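Local coordinates for putative oxidoreductase FAD-binding subunit (Sulfolobus tokodaii, PDB 4ZOH), which binds FAD and probably serves as the flavin-carrying, electron-transferring subunit of a molybdopterin-dependent oxidoreductase of the CO dehydrogenase type, at residues B[84-96]-B[116-128]. Residues are numbered along the deposited sequence; the frame is centred on the assembly and turned at random.
Sequences SIPLLSETASNIG and SADYPAALIAMDA. With FAD (flavin-adenine dinucleotide), chain H.
Ile95 CD1 lies over one face of the Tyr119 ring, 3.8 Å from its centroid and offset toward the rim, a CH-pi contact in which the two side chains cross at about a right angle. Obliquely to the ring, Leu88 CD1 meets CD1 of Tyr119 at 3.8 Å and Ala92 CB meets its CE1 at 3.7 Å; the phenol OH is hydrogen-bonded to His77 of helix 77-81. With CG of Tyr119 anti to its carbonyl carbon (chi1 -75°), the ring leans from helix 119-125 onto the partner helix. A leucine in its place would probably leave Ile95 CD1 without its aromatic face and His77 without its hydroxyl mate.

The two helices run nearly antiparallel, at 168°, and no hydrogen bond joins them directly. The axes come no closer than 9.4 Å. Ala122 points its CB at the other helix, where it touches both Leu87 CD2 and Thr91 OG1, the latter 3.5 Å away. That hydroxyl donates to Leu87 O, from above the carbonyl plane, and the same oxygen also accepts from Thr91 N. At the far end Met126, bent at chi3, brings CE to 3.9 Å from Leu88 CB and also against Ile85 CG2.

At the flavin end both segments grip the isoalloxazine: Gly96 N donates to FAD O4, Asp118 N to FAD O2, and FAD N3 donates to Asp118 OD2 (3.1 Å). Ile95 CG1 packs against that carboxylate oxygen, which Lys178 salt-bridges, while Tyr176 bonds OD1.

This helix pair belongs to the FAD-binding part of the fold. Strand 189-198 covers Leu87 and Met126 through Leu194, strand 173-179 flanks Thr91 and Asn94 through Tyr176, and helix 77-81 packs on Ala92 and Tyr119 through Ile80.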
loop_
_atom_site.group_PDB
_atom_site.type_symbol
_atom_site.label_atom_id
_atom_site.label_comp_id
_atom_site.label_asym_id
_atom_site.label_seq_id
_atom_site.Cartn_x
_atom_site.Cartn_y
_atom_site.Cartn_z
ATOM N N SER B 84 21.331 40.399 -23.914
ATOM C CA SER B 84 22.393 41.352 -24.380
ATOM C C SER B 84 22.393 42.778 -23.762
ATOM O O SER B 84 22.827 43.727 -24.399
ATOM C CB SER B 84 22.428 41.394 -25.925
ATOM O OG SER B 84 22.778 40.094 -26.421
ATOM N N ILE B 85 21.896 42.939 -22.538
ATOM C CA ILE B 85 22.106 44.191 -21.845
ATOM C C ILE B 85 23.500 44.154 -21.240
ATOM O O ILE B 85 23.823 43.174 -20.482
ATOM C CB ILE B 85 21.087 44.438 -20.753
ATOM C CG1 ILE B 85 19.662 44.227 -21.331
ATOM C CG2 ILE B 85 21.326 45.818 -20.082
ATOM C CD1 ILE B 85 18.571 44.588 -20.344
ATOM N N PRO B 86 24.356 45.167 -21.589
ATOM C CA PRO B 86 25.715 45.213 -21.085
ATOM C C PRO B 86 25.727 45.143 -19.564
ATOM O O PRO B 86 24.928 45.816 -18.935
ATOM C CB PRO B 86 26.210 46.583 -21.597
ATOM C CG PRO B 86 25.532 46.712 -22.937
ATOM C CD PRO B 86 24.139 46.172 -22.658
ATOM N N LEU B 87 26.634 44.323 -19.009
ATOM C CA LEU B 87 26.728 44.016 -17.530
ATOM C C LEU B 87 25.527 43.234 -16.901
ATOM O O LEU B 87 25.726 42.233 -16.202
ATOM C CB LEU B 87 27.039 45.264 -16.680
ATOM C CG LEU B 87 27.240 45.006 -15.206
ATOM C CD1 LEU B 87 28.448 44.113 -14.931
ATOM C CD2 LEU B 87 27.368 46.285 -14.405
ATOM N N LEU B 88 24.330 43.759 -17.105
ATOM C CA LEU B 88 23.137 43.282 -16.446
ATOM C C LEU B 88 22.799 41.815 -16.830
ATOM O O LEU B 88 22.521 41.000 -15.963
ATOM C CB LEU B 88 21.942 44.245 -16.699
ATOM C CG LEU B 88 20.729 43.898 -15.778
ATOM C CD1 LEU B 88 21.173 44.075 -14.328
ATOM C CD2 LEU B 88 19.457 44.719 -16.034
ATOM N N SER B 89 22.845 41.510 -18.117
ATOM C CA SER B 89 22.616 40.149 -18.588
ATOM C C SER B 89 23.591 39.154 -18.020
ATOM O O SER B 89 23.193 38.057 -17.592
ATOM C CB SER B 89 22.634 40.075 -20.087
ATOM O OG SER B 89 21.544 40.825 -20.591
ATOM N N GLU B 90 24.873 39.514 -18.037
ATOM C CA GLU B 90 25.848 38.608 -17.467
ATOM C C GLU B 90 25.629 38.438 -15.937
ATOM O O GLU B 90 25.749 37.331 -15.424
ATOM C CB GLU B 90 27.240 39.075 -17.786
ATOM C CG GLU B 90 28.358 38.276 -17.125
ATOM C CD GLU B 90 29.714 38.849 -17.466
ATOM O OE1 GLU B 90 29.894 39.189 -18.651
ATOM O OE2 GLU B 90 30.566 38.979 -16.568
ATOM N N THR B 91 25.280 39.514 -15.240
ATOM C CA THR B 91 25.005 39.466 -13.822
ATOM C C THR B 91 23.817 38.520 -13.536
ATOM O O THR B 91 23.923 37.697 -12.643
ATOM C CB THR B 91 24.667 40.866 -13.263
ATOM O OG1 THR B 91 25.781 41.707 -13.520
ATOM C CG2 THR B 91 24.435 40.834 -11.749
ATOM N N ALA B 92 22.714 38.663 -14.283
ATOM C CA ALA B 92 21.515 37.777 -14.131
ATOM C C ALA B 92 21.889 36.306 -14.268
ATOM O O ALA B 92 21.385 35.492 -13.493
ATOM C CB ALA B 92 20.456 38.131 -15.151
ATOM N N SER B 93 22.790 36.002 -15.235
ATOM C CA SER B 93 23.380 34.670 -15.482
ATOM C C SER B 93 23.978 33.983 -14.276
ATOM O O SER B 93 24.133 32.743 -14.250
ATOM C CB SER B 93 24.520 34.808 -16.507
ATOM O OG SER B 93 23.953 34.969 -17.805
ATOM N N ASN B 94 24.527 34.790 -13.390
ATOM C CA ASN B 94 25.167 34.280 -12.192
ATOM C C ASN B 94 24.200 33.934 -11.068
ATOM O O ASN B 94 24.609 33.341 -10.101
ATOM C CB ASN B 94 26.124 35.358 -11.633
ATOM C CG ASN B 94 27.421 35.398 -12.385
ATOM O OD1 ASN B 94 28.369 34.699 -12.013
ATOM N ND2 ASN B 94 27.461 36.174 -13.473
ATOM N N ILE B 95 22.957 34.377 -11.152
ATOM C CA ILE B 95 22.034 34.216 -10.019
ATOM C C ILE B 95 21.730 32.733 -9.775
ATOM O O ILE B 95 21.542 31.959 -10.729
ATOM C CB ILE B 95 20.727 34.999 -10.222
ATOM C CG1 ILE B 95 21.013 36.485 -10.159
ATOM C CG2 ILE B 95 19.694 34.627 -9.140
ATOM C CD1 ILE B 95 19.828 37.361 -10.636
ATOM N N GLY B 96 21.768 32.320 -8.518
ATOM C CA GLY B 96 21.381 30.921 -8.195
ATOM C C GLY B 96 21.705 29.793 -9.167
ATOM O O GLY B 96 22.873 29.587 -9.527
ATOM N N SER B 116 23.274 40.209 -0.180
ATOM C CA SER B 116 24.216 39.468 -1.036
ATOM C C SER B 116 23.690 39.180 -2.408
ATOM O O SER B 116 24.303 38.424 -3.116
ATOM C CB SER B 116 24.626 38.142 -0.402
ATOM O OG SER B 116 25.038 38.396 0.900
ATOM N N ALA B 117 22.564 39.750 -2.785
ATOM C CA ALA B 117 22.028 39.618 -4.177
ATOM C C ALA B 117 23.015 40.028 -5.254
ATOM O O ALA B 117 23.874 40.913 -5.037
ATOM C CB ALA B 117 20.737 40.437 -4.356
ATOM N N ASP B 118 22.842 39.458 -6.443
ATOM C CA ASP B 118 23.658 39.845 -7.589
ATOM C C ASP B 118 23.271 41.198 -8.212
ATOM O O ASP B 118 24.145 42.094 -8.329
ATOM C CB ASP B 118 23.749 38.709 -8.604
ATOM C CG ASP B 118 24.449 37.520 -8.031
ATOM O OD1 ASP B 118 25.524 37.757 -7.372
ATOM O OD2 ASP B 118 23.931 36.352 -8.196
ATOM N N TYR B 119 21.986 41.393 -8.514
ATOM C CA TYR B 119 21.599 42.557 -9.322
ATOM C C TYR B 119 22.091 43.910 -8.759
ATOM O O TYR B 119 22.512 44.742 -9.538
ATOM C CB TYR B 119 20.100 42.673 -9.538
ATOM C CG TYR B 119 19.474 41.723 -10.535
ATOM C CD1 TYR B 119 20.015 41.533 -11.816
ATOM C CD2 TYR B 119 18.266 41.055 -10.201
ATOM C CE1 TYR B 119 19.381 40.686 -12.733
ATOM C CE2 TYR B 119 17.627 40.239 -11.094
ATOM C CZ TYR B 119 18.181 40.051 -12.351
ATOM O OH TYR B 119 17.563 39.164 -13.187
ATOM N N PRO B 120 21.982 44.137 -7.429
ATOM C CA PRO B 120 22.291 45.478 -6.887
ATOM C C PRO B 120 23.708 45.951 -7.192
ATOM O O PRO B 120 23.904 47.117 -7.357
ATOM C CB PRO B 120 22.125 45.292 -5.353
ATOM C CG PRO B 120 21.112 44.189 -5.233
ATOM C CD PRO B 120 21.502 43.244 -6.353
ATOM N N ALA B 121 24.666 45.042 -7.286
ATOM C CA ALA B 121 26.000 45.444 -7.699
ATOM C C ALA B 121 25.975 46.066 -9.108
ATOM O O ALA B 121 26.572 47.118 -9.305
ATOM C CB ALA B 121 26.991 44.312 -7.607
ATOM N N ALA B 122 25.319 45.391 -10.056
ATOM C CA ALA B 122 25.144 45.912 -11.409
ATOM C C ALA B 122 24.238 47.139 -11.421
ATOM O O ALA B 122 24.536 48.084 -12.122
ATOM C CB ALA B 122 24.651 44.852 -12.408
ATOM N N LEU B 123 23.155 47.136 -10.642
ATOM C CA LEU B 123 22.192 48.208 -10.748
ATOM C C LEU B 123 22.771 49.517 -10.137
ATOM O O LEU B 123 22.466 50.605 -10.572
ATOM C CB LEU B 123 20.867 47.820 -10.095
ATOM C CG LEU B 123 19.985 46.742 -10.792
ATOM C CD1 LEU B 123 18.806 46.347 -9.913
ATOM C CD2 LEU B 123 19.458 47.084 -12.179
ATOM N N ILE B 124 23.579 49.412 -9.102
ATOM C CA ILE B 124 24.137 50.640 -8.515
ATOM C C ILE B 124 25.163 51.247 -9.460
ATOM O O ILE B 124 25.237 52.460 -9.583
ATOM C CB ILE B 124 24.647 50.458 -7.058
ATOM C CG1 ILE B 124 24.817 51.819 -6.352
ATOM C CG2 ILE B 124 25.908 49.656 -6.998
ATOM C CD1 ILE B 124 23.613 52.245 -5.545
ATOM N N ALA B 125 25.894 50.367 -10.152
ATOM C CA ALA B 125 26.939 50.739 -11.107
ATOM C C ALA B 125 26.342 51.384 -12.332
ATOM O O ALA B 125 26.933 52.287 -12.931
ATOM C CB ALA B 125 27.737 49.530 -11.509
ATOM N N MET B 126 25.165 50.897 -12.707
ATOM C CA MET B 126 24.461 51.379 -13.856
ATOM C C MET B 126 23.646 52.681 -13.608
ATOM O O MET B 126 23.108 53.241 -14.558
ATOM C CB MET B 126 23.587 50.242 -14.360
ATOM C CG MET B 126 24.395 49.128 -14.985
ATOM S SD MET B 126 23.418 47.682 -15.430
ATOM C CE MET B 126 23.081 47.939 -17.211
ATOM N N ASP B 127 23.553 53.166 -12.366
ATOM C CA ASP B 127 22.569 54.258 -12.048
ATOM C C ASP B 127 21.159 53.891 -12.540
ATOM O O ASP B 127 20.412 54.729 -13.091
ATOM C CB ASP B 127 22.952 55.694 -12.540
ATOM C CG ASP B 127 24.421 56.068 -12.289
ATOM O OD1 ASP B 127 24.901 55.924 -11.143
ATOM O OD2 ASP B 127 25.101 56.475 -13.270
ATOM N N ALA B 128 20.809 52.613 -12.338
ATOM C CA ALA B 128 19.471 52.113 -12.606
ATOM C C ALA B 128 18.404 52.961 -11.916
ATOM O O ALA B 128 18.669 53.559 -10.828
ATOM C CB ALA B 128 19.358 50.680 -12.125
HETATM P PA FAD H . 9.286 36.672 -4.780
HETATM O O1A FAD H . 9.892 35.613 -3.922
HETATM O O2A FAD H . 8.015 36.457 -5.484
HETATM O O5B FAD H . 9.083 37.972 -3.938
HETATM C C5B FAD H . 10.153 38.450 -3.068
HETATM C C4B FAD H . 9.650 39.795 -2.302
HETATM O O4B FAD H . 9.229 40.866 -3.240
HETATM C C3B FAD H . 8.378 39.456 -1.535
HETATM O O3B FAD H . 8.387 40.144 -0.309
HETATM C C2B FAD H . 7.216 39.892 -2.457
HETATM O O2B FAD H . 6.002 40.214 -1.767
HETATM C C1B FAD H . 7.761 41.139 -3.067
HETATM N N9A FAD H . 7.572 41.428 -4.483
HETATM C C8A FAD H . 7.736 40.625 -5.531
HETATM N N7A FAD H . 7.548 41.334 -6.669
HETATM C C5A FAD H . 7.268 42.610 -6.309
HETATM C C6A FAD H . 7.003 43.796 -7.024
HETATM N N6A FAD H . 7.021 43.740 -8.353
HETATM N N1A FAD H . 6.741 44.935 -6.355
HETATM C C2A FAD H . 6.795 44.999 -5.000
HETATM N N3A FAD H . 7.038 43.888 -4.297
HETATM C C4A FAD H . 7.284 42.679 -4.920
HETATM N N1 FAD H . 19.422 35.664 -5.646
HETATM C C2 FAD H . 20.634 36.263 -5.976
HETATM O O2 FAD H . 20.675 37.464 -6.144
HETATM N N3 FAD H . 21.768 35.521 -6.119
HETATM C C4 FAD H . 21.749 34.181 -5.918
HETATM O O4 FAD H . 22.795 33.551 -6.107
HETATM C C4X FAD H . 20.535 33.561 -5.550
HETATM N N5 FAD H . 20.511 32.199 -5.352
HETATM C C5X FAD H . 19.281 31.592 -4.957
HETATM C C6 FAD H . 19.286 30.225 -4.698
HETATM C C7 FAD H . 18.091 29.582 -4.339
HETATM C C7M FAD H . 18.173 28.062 -4.074
HETATM C C8 FAD H . 16.902 30.328 -4.207
HETATM C C8M FAD H . 15.549 29.696 -3.780
HETATM C C9 FAD H . 16.908 31.719 -4.418
HETATM C C9A FAD H . 18.094 32.343 -4.814
HETATM N N10 FAD H . 18.150 33.736 -5.042
HETATM C C10 FAD H . 19.380 34.309 -5.416
HETATM C "C1'" FAD H . 16.980 34.596 -4.905
HETATM C "C2'" FAD H . 16.185 34.670 -6.222
HETATM O "O2'" FAD H . 16.933 35.490 -7.144
HETATM C "C3'" FAD H . 14.738 35.202 -6.020
HETATM O "O3'" FAD H . 14.050 34.890 -7.234
HETATM C "C4'" FAD H . 14.666 36.701 -5.784
HETATM O "O4'" FAD H . 15.526 37.024 -4.691
HETATM C "C5'" FAD H . 13.231 37.175 -5.469
HETATM O "O5'" FAD H . 12.575 37.319 -6.756
HETATM P P FAD H . 11.200 36.595 -7.021
HETATM O O1P FAD H . 10.641 37.129 -8.299
HETATM O O2P FAD H . 11.356 35.126 -6.915
HETATM O O3P FAD H . 10.393 37.214 -5.813
#